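Local coordinates for UPF0098 protein YbcL (Escherichia coli, PDB 1FUX) that is of unknown function but belongs, as a periplasmic homodimer, to the phosphatidylethanolamine-binding protein family and is homologous to a mammalian Raf kinase inhibitor protein, at residues L36-V41 and A73-L78; W64-V69 and A104-A109; W125-E130 and Y145-N150. All coordinates share one frame; numbering follows the deposited sequence.

Following the chain, residues 36-41 form a strand of the small antiparallel sheet, and strand 63-72 then runs through the large sheet before 73-78 returns beside 36-41, closing contact 1. Contact 2 opens at 64-69, inside that loop, and closes at 104-109, beyond it, so the two contacts cross. They also touch, Leu78 CD1 lying 3.7 Å from Trp66 CH2. Contact 3 follows in series: 125-130 ends a strand of the large sheet, and 145-150 comes back to it after helix 140-148. Val69 CG1 meets Leu147 CD2 at 4.0 Å, linking contact 3 to contact 2. Small sheet, long loop and helix are thus each tied to the five-stranded sheet.

Contact 1. Residues L36-V41 and A73-L78; sequences LTWSGV and ATVTYL
Antiparallel strand pairing joins Leu36 and Thr37 to Leu78 and Tyr77 in a small three-stranded sheet. Leu36 and Leu78 are its hydrogen-bonded pair: Leu36 N donates to Leu78 O over 3.1 Å, and Leu78 N answers to Leu36 O at 2.9 Å. Thr37 and Tyr77 make the adjoining non-hydrogen-bonded pair, with their CA atoms 4.4 Å apart. Past the regular bridges a third bond, Trp38 N to Thr76 O at 3.1 Å, prolongs the ladder. Strand 36-39 is the central one, since Thr37 and Ser39 also bond through their backbones to Thr6 and Gln4 of strand 4-6.

The two faces of this sheet have different surroundings. Leu36 and Leu78 share the face that rests on Val50 of strand 47-54, which stacks the small sheet against the large one, the two-sheet arrangement known from the phosphatidylethanolamine-binding protein fold. On the other face Thr37 OG1 approaches the Tyr77 ring at its edge, near the ring plane and 3.4 Å from CD1.

Trp38 and Thr76 bury the most surface between the segments. Trp38 CG sits between the backbone N and the carbonyl carbon (chi1 51°), which folds the indole across the opposing backbone. Thr76 CA stands 3.7 Å from the centroid of the five-membered ring of Trp38 and 23° off the normal, a CH-pi contact, with Tyr77 N over the same face. At the ring's edge Leu78 CG meets Trp38 CH2 at 3.9 Å, while Phe48 of strand 47-54 also meets the indole.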
# COMPACT_ATOMS: atom_id res chain seq x y z
N LEU A 36 11.08 20.34 6.11
CA LEU A 36 9.69 20.80 6.25
C LEU A 36 9.56 21.58 7.56
O LEU A 36 10.03 21.16 8.62
CB LEU A 36 8.68 19.62 6.35
CG LEU A 36 8.66 18.72 5.09
CD1 LEU A 36 7.96 17.37 5.34
CD2 LEU A 36 8.01 19.40 3.90
N THR A 37 8.91 22.74 7.48
CA THR A 37 8.68 23.51 8.71
C THR A 37 7.16 23.87 8.74
O THR A 37 6.74 24.50 7.78
CB THR A 37 9.44 24.86 8.68
OG1 THR A 37 10.83 24.59 8.38
CG2 THR A 37 9.32 25.58 10.02
N TRP A 38 6.53 23.51 9.79
CA TRP A 38 5.09 23.83 9.86
C TRP A 38 4.77 24.88 10.92
O TRP A 38 5.46 25.04 11.94
CB TRP A 38 4.34 22.53 10.09
CG TRP A 38 4.77 21.63 11.19
CD1 TRP A 38 4.27 21.58 12.45
CD2 TRP A 38 5.75 20.57 11.13
NE1 TRP A 38 4.84 20.57 13.18
CE2 TRP A 38 5.77 19.94 12.36
CE3 TRP A 38 6.61 20.11 10.11
CZ2 TRP A 38 6.61 18.85 12.70
CZ3 TRP A 38 7.44 19.03 10.44
CH2 TRP A 38 7.45 18.41 11.71
N SER A 39 3.61 25.49 10.71
CA SER A 39 3.15 26.55 11.62
C SER A 39 1.64 26.57 11.65
O SER A 39 0.94 25.82 10.93
CB SER A 39 3.67 27.90 11.13
OG SER A 39 2.90 28.28 9.97
N GLY A 40 1.09 27.47 12.47
CA GLY A 40 -0.39 27.46 12.56
C GLY A 40 -0.77 26.21 13.33
O GLY A 40 -1.92 25.75 13.19
N VAL A 41 0.05 25.63 14.21
CA VAL A 41 -0.39 24.42 14.85
C VAL A 41 -1.71 24.65 15.59
O VAL A 41 -1.86 25.59 16.35
CB VAL A 41 0.55 23.55 15.66
CG1 VAL A 41 2.01 23.82 15.33
CG2 VAL A 41 0.27 23.42 17.13
N ALA A 73 4.81 17.00 20.04
CA ALA A 73 4.07 18.24 19.82
C ALA A 73 4.95 19.47 19.95
O ALA A 73 4.55 20.48 19.41
CB ALA A 73 2.90 18.43 20.80
N THR A 74 6.11 19.38 20.59
CA THR A 74 7.02 20.51 20.66
C THR A 74 7.91 20.72 19.44
O THR A 74 8.64 21.73 19.43
CB THR A 74 8.01 20.38 21.83
OG1 THR A 74 8.40 19.03 22.06
CG2 THR A 74 7.37 20.93 23.11
N VAL A 75 7.93 19.80 18.47
CA VAL A 75 8.78 20.07 17.30
C VAL A 75 7.99 20.59 16.13
O VAL A 75 6.89 20.11 15.78
CB VAL A 75 9.82 18.98 17.06
CG1 VAL A 75 10.06 17.95 18.19
CG2 VAL A 75 9.76 18.31 15.72
N THR A 76 8.49 21.56 15.38
CA THR A 76 7.82 22.16 14.23
C THR A 76 8.71 22.09 12.99
O THR A 76 8.52 22.77 11.99
CB THR A 76 7.29 23.60 14.41
OG1 THR A 76 8.35 24.45 14.90
CG2 THR A 76 6.11 23.66 15.36
N TYR A 77 9.62 21.08 13.00
CA TYR A 77 10.55 21.04 11.89
C TYR A 77 11.17 19.65 11.69
O TYR A 77 11.51 19.13 12.71
CB TYR A 77 11.77 21.86 12.39
CG TYR A 77 12.93 21.93 11.44
CD1 TYR A 77 12.73 22.44 10.16
CD2 TYR A 77 14.23 21.52 11.80
CE1 TYR A 77 13.72 22.55 9.23
CE2 TYR A 77 15.26 21.64 10.87
CZ TYR A 77 15.00 22.14 9.62
OH TYR A 77 16.00 22.30 8.69
N LEU A 78 11.35 19.28 10.47
CA LEU A 78 12.11 18.11 10.08
C LEU A 78 13.25 18.63 9.23
O LEU A 78 13.08 19.19 8.15
CB LEU A 78 11.29 17.10 9.26
CG LEU A 78 10.31 16.27 10.09
CD1 LEU A 78 9.76 15.12 9.21
CD2 LEU A 78 10.91 15.70 11.34

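Contact 2. Residues W64-V69 and A104-A109; sequences WHWTVV and AGFGGA
His65 and Gly107 grip each other twice. Gly107 N donates to His65 O at 2.9 Å, and the imidazole turns back to give its ND1 proton to Gly107 O, also at 2.9 Å. Gly108 O lies at the same ring edge, likewise 2.9 Å from His65 ND1. The Gly107 carbonyl oxygen lies almost in the imidazole plane, whereas ND1 stands 43° above the carbonyl plane and so does not use a lone pair. With CG beside the backbone N (chi1 -79°), the His65 ring edge faces the loop carbonyls. His65 and Trp66 both face Val52, a classic beta bulge in strand 63-72.

The tight part is aromatic. Phe106 CB sits 3.8 Å from the centroid of the Trp66 five-membered ring, directly over its face, while the phenyl edge is turned to the indole face. This is an offset edge-to-face pair, with the Trp66 six-membered ring and the Phe106 ring 5.6 Å apart between centroids and their planes at 85°. Val68 CG2 covers the opposite indole face, and Trp66 NE1 is bonded to Gln96 OE1.

Toward Thr67 and Gly105 direct packing gives way to water. A water accepts from Thr67 N at 2.8 Å and lies 3.1 Å from Gly105 O, which also receives a bond from Asn99 ND2.

The segment around His65 probably corresponds to one lining the anion-binding pocket of PEBP relatives. The ND1 bond to Gly107 O would limit rotation of the imidazole, while the backbone bond from Gly107 N holds loop to strand, consistent with a preformed pocket wall.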
# COMPACT_ATOMS: atom_id res chain seq x y z
N TRP A 64 3.33 4.59 -1.22
CA TRP A 64 3.73 5.29 0.02
C TRP A 64 5.23 5.49 -0.00
O TRP A 64 6.00 4.54 -0.01
CB TRP A 64 3.36 4.44 1.24
CG TRP A 64 1.88 4.37 1.48
CD1 TRP A 64 1.01 3.33 1.24
CD2 TRP A 64 1.09 5.42 2.07
NE1 TRP A 64 -0.25 3.70 1.62
CE2 TRP A 64 -0.24 4.96 2.15
CE3 TRP A 64 1.38 6.72 2.52
CZ2 TRP A 64 -1.28 5.74 2.65
CZ3 TRP A 64 0.35 7.48 3.05
CH2 TRP A 64 -0.97 7.01 3.12
N HIS A 65 5.74 6.72 -0.05
CA HIS A 65 7.17 6.99 -0.10
C HIS A 65 7.76 7.21 1.29
O HIS A 65 8.98 7.02 1.48
CB HIS A 65 7.35 8.30 -0.93
CG HIS A 65 7.26 7.99 -2.41
ND1 HIS A 65 8.34 7.69 -3.21
CD2 HIS A 65 6.17 7.97 -3.22
CE1 HIS A 65 7.92 7.47 -4.46
NE2 HIS A 65 6.58 7.62 -4.48
N TRP A 66 6.95 7.64 2.25
CA TRP A 66 7.51 7.84 3.60
C TRP A 66 6.41 7.94 4.63
O TRP A 66 5.38 8.56 4.30
CB TRP A 66 8.19 9.24 3.58
CG TRP A 66 9.08 9.51 4.77
CD1 TRP A 66 9.69 8.62 5.61
CD2 TRP A 66 9.55 10.83 5.15
NE1 TRP A 66 10.50 9.31 6.49
CE2 TRP A 66 10.42 10.66 6.23
CE3 TRP A 66 9.29 12.11 4.68
CZ2 TRP A 66 11.04 11.73 6.92
CZ3 TRP A 66 9.93 13.20 5.32
CH2 TRP A 66 10.80 13.00 6.43
N THR A 67 6.57 7.46 5.84
CA THR A 67 5.61 7.74 6.90
C THR A 67 6.48 7.98 8.15
O THR A 67 7.32 7.12 8.46
CB THR A 67 4.58 6.62 7.24
OG1 THR A 67 5.27 5.45 7.67
CG2 THR A 67 3.72 6.25 6.03
N VAL A 68 6.19 9.05 8.87
CA VAL A 68 6.90 9.30 10.12
C VAL A 68 5.81 9.75 11.13
O VAL A 68 5.05 10.62 10.73
CB VAL A 68 7.78 10.58 10.18
CG1 VAL A 68 8.61 10.58 11.48
CG2 VAL A 68 8.63 10.74 8.98
N VAL A 69 5.78 9.12 12.29
CA VAL A 69 4.71 9.53 13.21
C VAL A 69 5.36 9.73 14.57
O VAL A 69 6.56 9.47 14.76
CB VAL A 69 3.55 8.53 13.32
CG1 VAL A 69 2.91 8.19 11.96
CG2 VAL A 69 4.00 7.21 13.92
N ALA A 104 11.73 1.11 6.35
CA ALA A 104 11.25 2.17 7.22
C ALA A 104 12.14 3.42 7.09
O ALA A 104 13.12 3.57 7.80
CB ALA A 104 11.30 1.63 8.65
N GLY A 105 11.76 4.32 6.22
CA GLY A 105 12.61 5.50 5.93
C GLY A 105 12.02 6.12 4.68
O GLY A 105 11.00 5.63 4.11
N PHE A 106 12.50 7.27 4.30
CA PHE A 106 12.07 7.99 3.12
C PHE A 106 12.65 7.32 1.89
O PHE A 106 13.81 6.97 1.82
CB PHE A 106 12.66 9.42 3.11
CG PHE A 106 12.44 10.18 1.83
CD1 PHE A 106 11.19 10.80 1.62
CD2 PHE A 106 13.44 10.29 0.87
CE1 PHE A 106 10.98 11.56 0.47
CE2 PHE A 106 13.23 11.03 -0.26
CZ PHE A 106 12.00 11.67 -0.46
N GLY A 107 11.79 7.14 0.89
CA GLY A 107 12.25 6.64 -0.41
C GLY A 107 11.76 7.65 -1.45
O GLY A 107 10.59 8.06 -1.42
N GLY A 108 12.67 8.16 -2.29
CA GLY A 108 12.31 9.25 -3.20
C GLY A 108 11.52 8.87 -4.43
O GLY A 108 10.97 7.78 -4.53
N ALA A 109 11.36 9.82 -5.34
CA ALA A 109 10.55 9.59 -6.52
C ALA A 109 11.24 8.62 -7.47
O ALA A 109 12.45 8.72 -7.63
CB ALA A 109 10.30 10.94 -7.21
O HOH W 1 8.52 5.48 5.99

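Contact 3. Residues W125-E130 and Y145-N150; sequences WALKTE and YMLNAN
At the end of strand 118-127 the backbone meets the chain leaving helix 140-148: the CA atoms of Leu127 and Asn150 are 5.2 Å apart, and Lys128 N donates to Asn150 O over 2.9 Å. The unit is a strand-helix-strand connection between neighbouring antiparallel strands, for Ala126 bonds onward to Ile152 and Ala153 of strand 151-161, and the helix packs against one face of the sheet, Leu147 touching Ala49 and Thr51 of strand 47-54.

Leu147 CB lies 3.6 Å from the centroid of the six-membered ring of Trp125, 17° off the normal, a CH-pi contact. With CG anti to the carbonyl carbon (chi1 -61°), Leu147 CD1 comes over the same ring face, 3.7 Å from Trp125 CE2. The other branch, Leu147 CD2, turns to Leu127 CD1 at 3.6 Å, so one leucine spans both strand side chains.

Asn148 comes to the indole from its edge: OD1 lies in the ring plane, 3.5 Å from Trp125 CZ3, with ring and amide planes 65° apart. Trp125 NE1 is bonded to Thr51 OG1 of the adjacent strand, while Asn148 also packs on Pro58 of the second subunit. The extended Lys128 chain brings CE to 3.4 Å from Ala149 O. Asn150 turns its amide back on the helix, where ND2 donates in its own plane to the carbonyl oxygen of Met146 (selenomethionine) at 2.6 Å.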
# COMPACT_ATOMS: atom_id res chain seq x y z
N TRP A 125 0.60 16.27 9.32
CA TRP A 125 -0.59 16.02 10.09
C TRP A 125 -0.43 16.47 11.55
O TRP A 125 0.54 16.09 12.19
CB TRP A 125 -0.93 14.52 10.21
CG TRP A 125 -0.96 13.80 8.89
CD1 TRP A 125 0.08 13.62 8.02
CD2 TRP A 125 -2.08 13.09 8.32
NE1 TRP A 125 -0.31 12.90 6.91
CE2 TRP A 125 -1.62 12.53 7.10
CE3 TRP A 125 -3.39 12.89 8.75
CZ2 TRP A 125 -2.47 11.77 6.30
CZ3 TRP A 125 -4.23 12.15 7.93
CH2 TRP A 125 -3.76 11.60 6.75
N ALA A 126 -1.43 17.18 12.04
CA ALA A 126 -1.54 17.59 13.43
C ALA A 126 -2.53 16.60 14.05
O ALA A 126 -3.68 16.51 13.58
CB ALA A 126 -2.10 18.98 13.66
N LEU A 127 -2.10 15.82 15.02
CA LEU A 127 -2.98 14.80 15.56
C LEU A 127 -3.40 15.06 17.01
O LEU A 127 -2.64 15.60 17.83
CB LEU A 127 -2.26 13.46 15.49
CG LEU A 127 -1.64 13.13 14.12
CD1 LEU A 127 -0.66 11.98 14.27
CD2 LEU A 127 -2.72 12.86 13.08
N LYS A 128 -4.59 14.53 17.33
CA LYS A 128 -5.15 14.66 18.66
C LYS A 128 -4.67 13.62 19.65
O LYS A 128 -5.19 13.57 20.78
CB LYS A 128 -6.69 14.57 18.59
CG LYS A 128 -7.24 13.17 18.36
CD LYS A 128 -8.75 13.26 18.16
CE LYS A 128 -9.32 12.02 17.47
NZ LYS A 128 -10.58 12.36 16.73
N THR A 129 -3.69 12.79 19.34
CA THR A 129 -3.16 11.80 20.23
C THR A 129 -1.63 11.92 20.35
O THR A 129 -1.02 12.34 19.37
CB THR A 129 -3.37 10.35 19.72
OG1 THR A 129 -4.60 10.32 19.01
CG2 THR A 129 -3.33 9.43 20.92
N GLU A 130 -1.08 11.59 21.50
CA GLU A 130 0.37 11.67 21.67
C GLU A 130 1.11 10.54 20.97
O GLU A 130 2.23 10.76 20.51
CB GLU A 130 0.75 11.67 23.15
CG GLU A 130 2.19 11.30 23.43
CD GLU A 130 2.53 11.15 24.90
OE1 GLU A 130 2.56 12.20 25.59
OE2 GLU A 130 2.74 10.00 25.34
N TYR A 145 -4.53 4.64 8.22
CA TYR A 145 -5.75 4.36 8.96
C TYR A 145 -5.69 5.16 10.25
O TYR A 145 -6.62 5.94 10.51
CB TYR A 145 -5.84 2.85 9.27
CG TYR A 145 -7.19 2.54 9.89
CD1 TYR A 145 -8.29 2.31 9.08
CD2 TYR A 145 -7.36 2.48 11.26
CE1 TYR A 145 -9.53 2.03 9.63
CE2 TYR A 145 -8.60 2.20 11.82
CZ TYR A 145 -9.68 1.98 10.99
OH TYR A 145 -10.91 1.69 11.53
N MSE A 146 -4.59 5.00 10.99
CA MSE A 146 -4.46 5.70 12.25
C MSE A 146 -4.35 7.21 12.16
O MSE A 146 -4.80 7.81 13.17
CB MSE A 146 -3.27 5.17 13.08
CG MSE A 146 -3.46 3.71 13.46
SE MSE A 146 -1.92 2.93 14.24
CE MSE A 146 -0.81 3.02 12.85
N LEU A 147 -3.74 7.78 11.15
CA LEU A 147 -3.67 9.24 11.04
C LEU A 147 -5.04 9.82 10.74
O LEU A 147 -5.48 10.85 11.29
CB LEU A 147 -2.70 9.65 9.93
CG LEU A 147 -1.24 9.17 10.17
CD1 LEU A 147 -0.30 9.65 9.07
CD2 LEU A 147 -0.77 9.68 11.51
N ASN A 148 -5.77 9.17 9.80
CA ASN A 148 -7.09 9.76 9.49
C ASN A 148 -8.00 9.71 10.71
O ASN A 148 -8.82 10.62 10.82
CB ASN A 148 -7.79 9.10 8.32
CG ASN A 148 -7.29 9.60 6.99
OD1 ASN A 148 -7.19 10.79 6.63
ND2 ASN A 148 -6.99 8.61 6.17
N ALA A 149 -7.93 8.73 11.58
CA ALA A 149 -8.70 8.61 12.80
C ALA A 149 -8.30 9.61 13.88
O ALA A 149 -9.03 9.87 14.84
CB ALA A 149 -8.49 7.20 13.38
N ASN A 150 -7.09 10.15 13.79
CA ASN A 150 -6.60 11.09 14.83
C ASN A 150 -6.33 12.46 14.28
O ASN A 150 -5.83 13.36 14.99
CB ASN A 150 -5.34 10.47 15.45
CG ASN A 150 -5.67 9.22 16.23
OD1 ASN A 150 -6.11 9.30 17.38
ND2 ASN A 150 -5.51 8.03 15.69